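Carbohydrate kinase, pfkB family (Enterococcus faecalis, PDB 3KTN) probably phosphorylates a sugar acid such as 2-keto-3-deoxygluconate, as a magnesium-binding kinase of the pfkB (ribokinase) family. Local coordinates at residues A42-H46 / F47-T51; A68-K72 / L73-D77; S116-D120 / Y121-A125; P318-V322 / K323-H327. All blocks are in the same frame, centred on the assembly; numbering follows the deposited sequence.

How the contacts relate
All four contacts are local, each within one continuous run of chain at a helix end. Contacts 1 and 2 close helices 36-46 and 61-72 with Schellman motifs. Contacts 3 and 4 open helices 123-127 and 322-330 with side-chain N-caps, D122 and T321. Contact 1 is buried; the others are partly buried. Contact 1 touches contact 2, where T51 probably bonds to S76, and contact 4, where N43 and F47 meet the 318-322 loop. Contact 3 stands apart and touches no other chain, while the rest do. Contact 1 combines backbone bonds, apolar packing and an H46 bond to a neighbouring subunit. Contact 2 adds a salt bridge, contact 3 a hydroxyl pair, contact 4 a water.

Contact 1: residues A42-H46 / F47-T51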
loop_
_atom_site.group_PDB
_atom_site.type_symbol
_atom_site.label_atom_id
_atom_site.label_comp_id
_atom_site.label_asym_id
_atom_site.label_seq_id
_atom_site.Cartn_x
_atom_site.Cartn_y
_atom_site.Cartn_z
ATOM N N ALA A 42 9.885 -23.770 -10.106
ATOM C CA ALA A 42 9.410 -23.291 -8.809
ATOM C C ALA A 42 8.404 -24.277 -8.227
ATOM O O ALA A 42 8.489 -24.644 -7.056
ATOM C CB ALA A 42 8.760 -21.910 -8.951
ATOM N N ASN A 43 7.453 -24.709 -9.049
ATOM C CA ASN A 43 6.442 -25.651 -8.588
ATOM C C ASN A 43 7.081 -26.998 -8.239
ATOM O O ASN A 43 6.760 -27.595 -7.213
ATOM C CB ASN A 43 5.362 -25.850 -9.654
ATOM C CG ASN A 43 4.072 -26.390 -9.072
ATOM O OD1 ASN A 43 4.032 -26.826 -7.916
ATOM N ND2 ASN A 43 3.008 -26.368 -9.865
ATOM N N LEU A 44 7.980 -27.475 -9.099
ATOM C CA LEU A 44 8.665 -28.746 -8.857
ATOM C C LEU A 44 9.517 -28.670 -7.578
ATOM O O LEU A 44 9.622 -29.647 -6.836
ATOM C CB LEU A 44 9.536 -29.115 -10.064
ATOM C CG LEU A 44 8.760 -29.489 -11.336
ATOM C CD1 LEU A 44 9.720 -29.721 -12.495
ATOM C CD2 LEU A 44 7.924 -30.736 -11.072
ATOM N N ALA A 45 10.122 -27.512 -7.318
ATOM C CA ALA A 45 10.922 -27.353 -6.104
ATOM C C ALA A 45 9.978 -27.418 -4.903
ATOM O O ALA A 45 10.328 -27.955 -3.851
ATOM C CB ALA A 45 11.673 -26.019 -6.125
ATOM N N HIS A 46 8.777 -26.875 -5.060
ATOM C CA HIS A 46 7.803 -26.918 -3.979
ATOM C C HIS A 46 7.282 -28.338 -3.796
ATOM O O HIS A 46 6.720 -28.671 -2.754
ATOM C CB HIS A 46 6.643 -25.953 -4.249
ATOM C CG HIS A 46 6.902 -24.564 -3.756
ATOM N ND1 HIS A 46 7.904 -23.769 -4.269
ATOM C CD2 HIS A 46 6.341 -23.858 -2.745
ATOM C CE1 HIS A 46 7.952 -22.634 -3.593
ATOM N NE2 HIS A 46 7.015 -22.667 -2.662
ATOM N N PHE A 47 7.461 -29.166 -4.824
ATOM C CA PHE A 47 7.051 -30.562 -4.754
ATOM C C PHE A 47 8.234 -31.351 -4.193
ATOM O O PHE A 47 8.212 -32.582 -4.131
ATOM C CB PHE A 47 6.667 -31.098 -6.140
ATOM C CG PHE A 47 5.321 -30.628 -6.633
ATOM C CD1 PHE A 47 4.314 -30.262 -5.739
ATOM C CD2 PHE A 47 5.037 -30.611 -7.998
ATOM C CE1 PHE A 47 3.041 -29.892 -6.196
ATOM C CE2 PHE A 47 3.769 -30.243 -8.463
ATOM C CZ PHE A 47 2.772 -29.883 -7.557
ATOM N N GLN A 48 9.271 -30.615 -3.803
ATOM C CA GLN A 48 10.477 -31.171 -3.203
ATOM C C GLN A 48 11.461 -31.918 -4.100
ATOM O O GLN A 48 12.102 -32.870 -3.669
ATOM C CB GLN A 48 10.099 -32.047 -2.005
ATOM C CG GLN A 48 9.296 -31.292 -0.958
ATOM C CD GLN A 48 9.136 -32.070 0.330
ATOM O OE1 GLN A 48 10.108 -32.310 1.047
ATOM N NE2 GLN A 48 7.904 -32.469 0.633
ATOM N N LEU A 49 11.583 -31.485 -5.347
ATOM C CA LEU A 49 12.542 -32.090 -6.253
ATOM C C LEU A 49 13.666 -31.074 -6.350
ATOM O O LEU A 49 13.459 -29.892 -6.077
ATOM C CB LEU A 49 11.932 -32.313 -7.637
ATOM C CG LEU A 49 10.755 -33.282 -7.723
ATOM C CD1 LEU A 49 10.345 -33.442 -9.179
ATOM C CD2 LEU A 49 11.150 -34.628 -7.133
ATOM N N GLU A 50 14.856 -31.529 -6.714
ATOM C CA GLU A 50 15.985 -30.630 -6.860
ATOM C C GLU A 50 15.865 -30.011 -8.239
ATOM O O GLU A 50 15.744 -30.725 -9.235
ATOM C CB GLU A 50 17.292 -31.399 -6.731
ATOM C CG GLU A 50 17.525 -31.946 -5.342
ATOM C CD GLU A 50 18.883 -32.598 -5.204
ATOM O OE1 GLU A 50 19.898 -31.923 -5.477
ATOM O OE2 GLU A 50 18.933 -33.786 -4.822
ATOM N N THR A 51 15.901 -28.684 -8.299
ATOM C CA THR A 51 15.752 -27.986 -9.567
ATOM C C THR A 51 16.823 -26.928 -9.781
ATOM O O THR A 51 17.361 -26.370 -8.828
ATOM C CB THR A 51 14.368 -27.302 -9.644
ATOM O OG1 THR A 51 14.332 -26.194 -8.736
ATOM C CG2 THR A 51 13.278 -28.277 -9.248
#
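L44 O receives the N-H of L49 at 3.1 Å, and this bond closes the end of helix 36-46. The donor is tilted 26° from the carbonyl plane. One step on, A45 O accepts from Q48 N at 2.9 Å, with the donor well above the carbonyl plane. F47 N is held less firmly. It makes weak bonds to both N43 O and L44 O. Q48 has positive phi (74°), which turns the chain out of the helix. The CA-H of A45 also points almost straight at L49 O.

A42 O has two donors. ND1 of H46 reaches A42 O at 3.0 Å; H46 N comes to the same oxygen from the opposite face of its plane. H46 CG lies beside the backbone N (chi1 -87°), which carries the ring back along the helix. The other ring nitrogen, NE2, is hydrogen-bonded to OE1 of E24 of the second subunit.

Among the side chains, CD2 of L44 packs on CD1 of L49 at 4.1 Å and on CD2 of F47 at 4.2 Å. The flat end of N43 lies near the F47 ring. The whole is a Schellman motif, here ending the helix of a helix-to-strand connection in the ribokinase-like fold.

Contact 2: residues A68-K72 / L73-D77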
loop_
_atom_site.group_PDB
_atom_site.type_symbol
_atom_site.label_atom_id
_atom_site.label_comp_id
_atom_site.label_asym_id
_atom_site.label_seq_id
_atom_site.Cartn_x
_atom_site.Cartn_y
_atom_site.Cartn_z
ATOM N N ALA A 68 17.993 -13.797 -6.573
ATOM C CA ALA A 68 17.479 -13.907 -5.209
ATOM C C ALA A 68 16.072 -14.508 -5.255
ATOM O O ALA A 68 15.710 -15.330 -4.409
ATOM C CB ALA A 68 17.443 -12.514 -4.539
ATOM N N ALA A 69 15.283 -14.093 -6.249
ATOM C CA ALA A 69 13.918 -14.598 -6.411
ATOM C C ALA A 69 13.929 -16.085 -6.769
ATOM O O ALA A 69 13.091 -16.852 -6.300
ATOM C CB ALA A 69 13.186 -13.812 -7.498
ATOM N N LEU A 70 14.873 -16.490 -7.607
ATOM C CA LEU A 70 14.975 -17.894 -7.993
ATOM C C LEU A 70 15.259 -18.744 -6.757
ATOM O O LEU A 70 14.623 -19.776 -6.542
ATOM C CB LEU A 70 16.092 -18.086 -9.021
ATOM C CG LEU A 70 15.912 -17.453 -10.407
ATOM C CD1 LEU A 70 17.169 -17.702 -11.236
ATOM C CD2 LEU A 70 14.703 -18.052 -11.105
ATOM N N ARG A 71 16.206 -18.304 -5.937
ATOM C CA ARG A 71 16.548 -19.039 -4.719
ATOM C C ARG A 71 15.349 -19.093 -3.760
ATOM O O ARG A 71 15.036 -20.146 -3.206
ATOM C CB ARG A 71 17.745 -18.383 -4.022
ATOM C CG ARG A 71 19.042 -18.403 -4.829
ATOM C CD ARG A 71 20.235 -18.004 -3.951
ATOM N NE ARG A 71 20.102 -16.653 -3.405
ATOM C CZ ARG A 71 20.563 -15.553 -3.998
ATOM N NH1 ARG A 71 21.198 -15.635 -5.158
ATOM N NH2 ARG A 71 20.376 -14.368 -3.434
ATOM N N LYS A 72 14.685 -17.955 -3.569
ATOM C CA LYS A 72 13.524 -17.888 -2.690
ATOM C C LYS A 72 12.497 -18.949 -3.071
ATOM O O LYS A 72 11.888 -19.578 -2.204
ATOM C CB LYS A 72 12.864 -16.505 -2.768
ATOM C CG LYS A 72 11.594 -16.420 -1.944
ATOM C CD LYS A 72 10.919 -15.069 -2.019
ATOM C CE LYS A 72 9.711 -15.042 -1.081
ATOM N NZ LYS A 72 9.009 -13.730 -1.095
ATOM N N LEU A 73 12.302 -19.124 -4.373
ATOM C CA LEU A 73 11.357 -20.105 -4.898
ATOM C C LEU A 73 11.852 -21.540 -4.712
ATOM O O LEU A 73 11.098 -22.488 -4.914
ATOM C CB LEU A 73 11.105 -19.841 -6.386
ATOM C CG LEU A 73 10.378 -18.529 -6.678
ATOM C CD1 LEU A 73 10.498 -18.178 -8.165
ATOM C CD2 LEU A 73 8.918 -18.665 -6.241
ATOM N N GLY A 74 13.119 -21.690 -4.334
ATOM C CA GLY A 74 13.677 -23.011 -4.115
ATOM C C GLY A 74 14.476 -23.525 -5.297
ATOM O O GLY A 74 14.904 -24.675 -5.307
ATOM N N ILE A 75 14.682 -22.673 -6.297
ATOM C CA ILE A 75 15.433 -23.050 -7.490
ATOM C C ILE A 75 16.900 -22.672 -7.324
ATOM O O ILE A 75 17.219 -21.559 -6.890
ATOM C CB ILE A 75 14.905 -22.312 -8.751
ATOM C CG1 ILE A 75 13.398 -22.518 -8.902
ATOM C CG2 ILE A 75 15.602 -22.840 -10.000
ATOM C CD1 ILE A 75 12.790 -21.619 -9.969
ATOM N N SER A 76 17.794 -23.597 -7.664
ATOM C CA SER A 76 19.222 -23.323 -7.576
ATOM C C SER A 76 19.570 -22.324 -8.672
ATOM O O SER A 76 19.091 -22.440 -9.802
ATOM C CB SER A 76 20.033 -24.603 -7.796
ATOM O OG SER A 76 21.415 -24.296 -7.911
ATOM N N ASP A 77 20.411 -21.353 -8.339
ATOM C CA ASP A 77 20.828 -20.338 -9.293
ATOM C C ASP A 77 22.285 -20.572 -9.709
ATOM O O ASP A 77 22.912 -19.698 -10.302
ATOM C CB ASP A 77 20.692 -18.947 -8.653
ATOM C CG ASP A 77 21.665 -18.740 -7.501
ATOM O OD1 ASP A 77 22.105 -19.747 -6.910
ATOM O OD2 ASP A 77 21.985 -17.578 -7.177
#
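R71 and D77 meet through a salt bridge, with NH1 of R71 2.9 Å from OD2 of D77. The carboxylate lies at the edge of the guanidinium, OD2 almost in its plane, but the two flat groups are turned 69° apart. NH1 comes to OD2 from above the carboxylate plane. The R71 chain bends at chi3 (-61°), which brings its end back toward the loop. The aliphatic part takes part too: CG of R71 is 3.8 Å from CG of D77. One face of the guanidinium lies over CA of A68. NH2 bonds to K72 O of the third subunit, and NE of R71 in that subunit bonds to R71 O here.

L70 and I75 meet through their ends, CD2 to CD1 at 4.2 Å. The backbone forms a Schellman motif at G74, where phi is positive (98°). I75 N donates to L70 O at 2.9 Å, and G74 N donates to R71 O at 2.7 Å. L73 N continues the helical pattern to A69 O.

The turn ends helix 61-72 and leads toward strand 80-82. L70 and L73 pack on V38 of helix 36-46. L70 and I75 also rest on L53 of strand 50-57.

Contact 3: residues S116-D120 / Y121-A125; sequences SEAKD and YDFEA
Y121 folds back so that its hydroxyl donates to OG of S116 at 2.7 Å, a side-chain bond spanning five residues. OG lies near the plane of the ring, at its edge. The serine hydroxyl sits between its own backbone N and carbonyl carbon (chi1 63°), and its oxygen also bonds to F113 O. This gives the buried OG two partners. The same tyrosine is held at its other end, where Y121 N donates to A118 O at 3.0 Å. That donor comes from above the carbonyl plane.

The D120 carboxylate bonds within the turn. Its OD2 takes the N-H of E117 in a nearly straight bond of 2.7 Å (176°), on the anti side of the carboxylate. K83 makes a salt bridge to the same oxygen. CB of Y121 lies over one face of the F123 ring, toward its rim. CE2 of F123 meets CB of A118 at 4.2 Å.

D122 caps the helix that follows, its OD1 accepting from A125 N at 2.9 Å. Two residues link the 3-10 turn 118-120 to helix 123-127. A118 and F123 rest on helix 144-159, while Y121 packs on I54 of strand 50-57, with K56 in cation-pi contact with its ring.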
loop_
_atom_site.group_PDB
_atom_site.type_symbol
_atom_site.label_atom_id
_atom_site.label_comp_id
_atom_site.label_asym_id
_atom_site.label_seq_id
_atom_site.Cartn_x
_atom_site.Cartn_y
_atom_site.Cartn_z
ATOM N N SER A 116 22.494 -14.635 -25.547
ATOM C CA SER A 116 23.459 -15.658 -25.185
ATOM C C SER A 116 23.384 -16.834 -26.159
ATOM O O SER A 116 22.317 -17.160 -26.681
ATOM C CB SER A 116 23.206 -16.140 -23.758
ATOM O OG SER A 116 21.932 -16.745 -23.653
ATOM N N GLU A 117 24.528 -17.466 -26.403
ATOM C CA GLU A 117 24.597 -18.594 -27.321
ATOM C C GLU A 117 25.121 -19.852 -26.647
ATOM O O GLU A 117 25.638 -19.806 -25.531
ATOM C CB GLU A 117 25.472 -18.227 -28.523
ATOM C CG GLU A 117 26.664 -17.358 -28.164
ATOM C CD GLU A 117 27.333 -16.748 -29.382
ATOM O OE1 GLU A 117 28.237 -15.901 -29.199
ATOM O OE2 GLU A 117 26.957 -17.115 -30.519
ATOM N N ALA A 118 24.978 -20.977 -27.339
ATOM C CA ALA A 118 25.411 -22.266 -26.820
ATOM C C ALA A 118 26.808 -22.250 -26.212
ATOM O O ALA A 118 27.051 -22.905 -25.198
ATOM C CB ALA A 118 25.336 -23.313 -27.918
ATOM N N LYS A 119 27.723 -21.497 -26.818
ATOM C CA LYS A 119 29.091 -21.450 -26.311
ATOM C C LYS A 119 29.199 -20.758 -24.956
ATOM O O LYS A 119 30.221 -20.868 -24.280
ATOM C CB LYS A 119 30.026 -20.773 -27.323
ATOM C CG LYS A 119 29.866 -19.266 -27.449
ATOM C CD LYS A 119 30.900 -18.693 -28.419
ATOM C CE LYS A 119 30.816 -17.175 -28.490
ATOM N NZ LYS A 119 31.797 -16.584 -29.447
ATOM N N ASP A 120 28.147 -20.048 -24.556
ATOM C CA ASP A 120 28.152 -19.366 -23.266
ATOM C C ASP A 120 27.726 -20.315 -22.148
ATOM O O ASP A 120 27.837 -19.980 -20.972
ATOM C CB ASP A 120 27.209 -18.162 -23.283
ATOM C CG ASP A 120 27.624 -17.107 -24.285
ATOM O OD1 ASP A 120 28.817 -16.738 -24.302
ATOM O OD2 ASP A 120 26.754 -16.639 -25.052
ATOM N N TYR A 121 27.250 -21.502 -22.515
ATOM C CA TYR A 121 26.792 -22.480 -21.530
ATOM C C TYR A 121 27.625 -23.756 -21.503
ATOM O O TYR A 121 27.956 -24.313 -22.550
ATOM C CB TYR A 121 25.340 -22.871 -21.814
ATOM C CG TYR A 121 24.344 -21.729 -21.799
ATOM C CD1 TYR A 121 23.762 -21.286 -20.606
ATOM C CD2 TYR A 121 23.957 -21.115 -22.988
ATOM C CE1 TYR A 121 22.809 -20.257 -20.609
ATOM C CE2 TYR A 121 23.018 -20.097 -23.003
ATOM C CZ TYR A 121 22.445 -19.670 -21.817
ATOM O OH TYR A 121 21.508 -18.664 -21.865
ATOM N N ASP A 122 27.942 -24.231 -20.304
ATOM C CA ASP A 122 28.710 -25.461 -20.169
ATOM C C ASP A 122 27.722 -26.608 -20.017
ATOM O O ASP A 122 27.624 -27.215 -18.951
ATOM C CB ASP A 122 29.612 -25.404 -18.938
ATOM C CG ASP A 122 30.667 -26.501 -18.939
ATOM O OD1 ASP A 122 30.337 -27.651 -19.304
ATOM O OD2 ASP A 122 31.825 -26.212 -18.570
ATOM N N PHE A 123 26.994 -26.904 -21.091
ATOM C CA PHE A 123 25.992 -27.967 -21.072
ATOM C C PHE A 123 26.532 -29.314 -20.614
ATOM O O PHE A 123 25.840 -30.060 -19.917
ATOM C CB PHE A 123 25.345 -28.117 -22.452
ATOM C CG PHE A 123 24.526 -26.923 -22.875
ATOM C CD1 PHE A 123 23.590 -26.360 -22.010
ATOM C CD2 PHE A 123 24.673 -26.379 -24.145
ATOM C CE1 PHE A 123 22.814 -25.270 -22.405
ATOM C CE2 PHE A 123 23.900 -25.290 -24.552
ATOM C CZ PHE A 123 22.968 -24.736 -23.679
ATOM N N GLU A 124 27.762 -29.626 -21.010
ATOM C CA GLU A 124 28.394 -30.886 -20.629
ATOM C C GLU A 124 28.389 -31.031 -19.110
ATOM O O GLU A 124 27.937 -32.041 -18.570
ATOM C CB GLU A 124 29.841 -30.922 -21.130
ATOM C CG GLU A 124 30.004 -30.838 -22.638
ATOM C CD GLU A 124 30.011 -32.201 -23.303
ATOM O OE1 GLU A 124 30.837 -33.052 -22.906
ATOM O OE2 GLU A 124 29.198 -32.422 -24.224
ATOM N N ALA A 125 28.897 -30.009 -18.427
ATOM C CA ALA A 125 28.967 -30.013 -16.970
ATOM C C ALA A 125 27.597 -30.068 -16.299
ATOM O O ALA A 125 27.431 -30.728 -15.270
ATOM C CB ALA A 125 29.726 -28.786 -16.490
#

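Contact 4: residues P318-V322 / K323-H327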
loop_
_atom_site.group_PDB
_atom_site.type_symbol
_atom_site.label_atom_id
_atom_site.label_comp_id
_atom_site.label_asym_id
_atom_site.label_seq_id
_atom_site.Cartn_x
_atom_site.Cartn_y
_atom_site.Cartn_z
ATOM N N PRO A 318 3.238 -21.144 -9.712
ATOM C CA PRO A 318 2.333 -22.107 -9.070
ATOM C C PRO A 318 3.010 -22.541 -7.772
ATOM O O PRO A 318 3.911 -23.387 -7.785
ATOM C CB PRO A 318 2.260 -23.264 -10.078
ATOM C CG PRO A 318 2.798 -22.673 -11.371
ATOM C CD PRO A 318 3.875 -21.742 -10.894
ATOM N N LEU A 319 2.592 -21.941 -6.665
ATOM C CA LEU A 319 3.157 -22.234 -5.352
ATOM C C LEU A 319 2.293 -23.250 -4.606
ATOM O O LEU A 319 1.610 -22.909 -3.631
ATOM C CB LEU A 319 3.265 -20.937 -4.542
ATOM C CG LEU A 319 4.153 -19.840 -5.151
ATOM C CD1 LEU A 319 3.853 -18.509 -4.498
ATOM C CD2 LEU A 319 5.617 -20.193 -4.973
ATOM N N THR A 320 2.327 -24.497 -5.072
ATOM C CA THR A 320 1.553 -25.575 -4.469
ATOM C C THR A 320 2.455 -26.698 -3.968
ATOM O O THR A 320 3.603 -26.820 -4.388
ATOM C CB THR A 320 0.535 -26.176 -5.479
ATOM O OG1 THR A 320 1.224 -26.612 -6.660
ATOM C CG2 THR A 320 -0.508 -25.138 -5.863
ATOM N N THR A 321 1.933 -27.504 -3.049
ATOM C CA THR A 321 2.686 -28.625 -2.505
ATOM C C THR A 321 1.897 -29.906 -2.767
ATOM O O THR A 321 0.695 -29.855 -3.038
ATOM C CB THR A 321 2.895 -28.483 -0.988
ATOM O OG1 THR A 321 1.627 -28.562 -0.326
ATOM C CG2 THR A 321 3.553 -27.149 -0.662
ATOM N N VAL A 322 2.575 -31.046 -2.688
ATOM C CA VAL A 322 1.928 -32.336 -2.917
ATOM C C VAL A 322 0.786 -32.551 -1.933
ATOM O O VAL A 322 -0.290 -33.011 -2.314
ATOM C CB VAL A 322 2.941 -33.504 -2.795
ATOM C CG1 VAL A 322 2.229 -34.845 -3.002
ATOM C CG2 VAL A 322 4.036 -33.344 -3.833
ATOM N N LYS A 323 1.009 -32.201 -0.671
ATOM C CA LYS A 323 -0.023 -32.363 0.348
ATOM C C LYS A 323 -1.254 -31.506 0.074
ATOM O O LYS A 323 -2.388 -31.941 0.291
ATOM C CB LYS A 323 0.541 -32.033 1.733
ATOM C CG LYS A 323 1.565 -33.055 2.216
ATOM C CD LYS A 323 1.987 -32.803 3.653
ATOM C CE LYS A 323 2.915 -33.903 4.154
ATOM N NZ LYS A 323 3.336 -33.664 5.564
ATOM N N GLN A 324 -1.028 -30.287 -0.406
ATOM C CA GLN A 324 -2.124 -29.376 -0.706
ATOM C C GLN A 324 -3.000 -29.932 -1.823
ATOM O O GLN A 324 -4.226 -29.939 -1.721
ATOM C CB GLN A 324 -1.566 -28.002 -1.095
ATOM C CG GLN A 324 -2.593 -27.019 -1.641
ATOM C CD GLN A 324 -1.959 -25.697 -2.060
ATOM O OE1 GLN A 324 -0.905 -25.675 -2.702
ATOM N NE2 GLN A 324 -2.604 -24.590 -1.705
ATOM N N VAL A 325 -2.364 -30.400 -2.893
ATOM C CA VAL A 325 -3.087 -30.967 -4.028
ATOM C C VAL A 325 -3.881 -32.193 -3.577
ATOM O O VAL A 325 -5.057 -32.338 -3.909
ATOM C CB VAL A 325 -2.114 -31.389 -5.159
ATOM C CG1 VAL A 325 -2.893 -31.968 -6.327
ATOM C CG2 VAL A 325 -1.281 -30.191 -5.607
ATOM N N ASN A 326 -3.227 -33.074 -2.823
ATOM C CA ASN A 326 -3.870 -34.288 -2.323
ATOM C C ASN A 326 -5.013 -33.953 -1.373
ATOM O O ASN A 326 -6.002 -34.675 -1.315
ATOM C CB ASN A 326 -2.845 -35.180 -1.611
ATOM C CG ASN A 326 -1.929 -35.907 -2.583
ATOM O OD1 ASN A 326 -0.864 -36.396 -2.202
ATOM N ND2 ASN A 326 -2.347 -35.993 -3.840
ATOM N N HIS A 327 -4.878 -32.862 -0.622
ATOM C CA HIS A 327 -5.939 -32.469 0.299
ATOM C C HIS A 327 -7.169 -32.053 -0.502
ATOM O O HIS A 327 -8.301 -32.342 -0.121
ATOM C CB HIS A 327 -5.473 -31.326 1.203
ATOM C CG HIS A 327 -6.546 -30.793 2.104
ATOM N ND1 HIS A 327 -7.517 -29.915 1.664
ATOM C CD2 HIS A 327 -6.823 -31.042 3.404
ATOM C CE1 HIS A 327 -8.346 -29.648 2.657
ATOM N NE2 HIS A 327 -7.947 -30.320 3.725
HETATM O O HOH W 1 -0.985 -22.458 -2.592
#
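T321 and Q324 form a capping box at the start of helix 322-330. OG1 of T321 is the N-cap acceptor and takes the N-H of Q324 at 3.2 Å. The reverse bond, from T321 N to OE1 of Q324, is weak at 3.4 Å.

CB of Q324 lies 3.3 Å from OG1 of T321 and is also near T321 O. CG is anti to the backbone N (chi1 171°), and the chain runs extended from there, back over the loop before the helix. CD comes near CG2 of T320. OE1 of Q324 turns in toward the loop and lies 3.0 Å from CA of T320. The T320 and Q324 side chains cross at about a right angle. OG1 of T320 has its main partner elsewhere, in N306 of helix 296-310. R99 of the second subunit also packs on Q324.

Ordinary helical bonds begin beside the box. V325 N donates to T321 O, and N326 N donates to V322 O at 3.0 Å. V322 and N326 lie side by side, with CG1 of V322 3.6 Å from OD1 of N326. V322 itself packs on F47, and V325 on F302.

At the tip of Q324, NE2 donates to a water at 2.8 Å, and that water donates to L319 O.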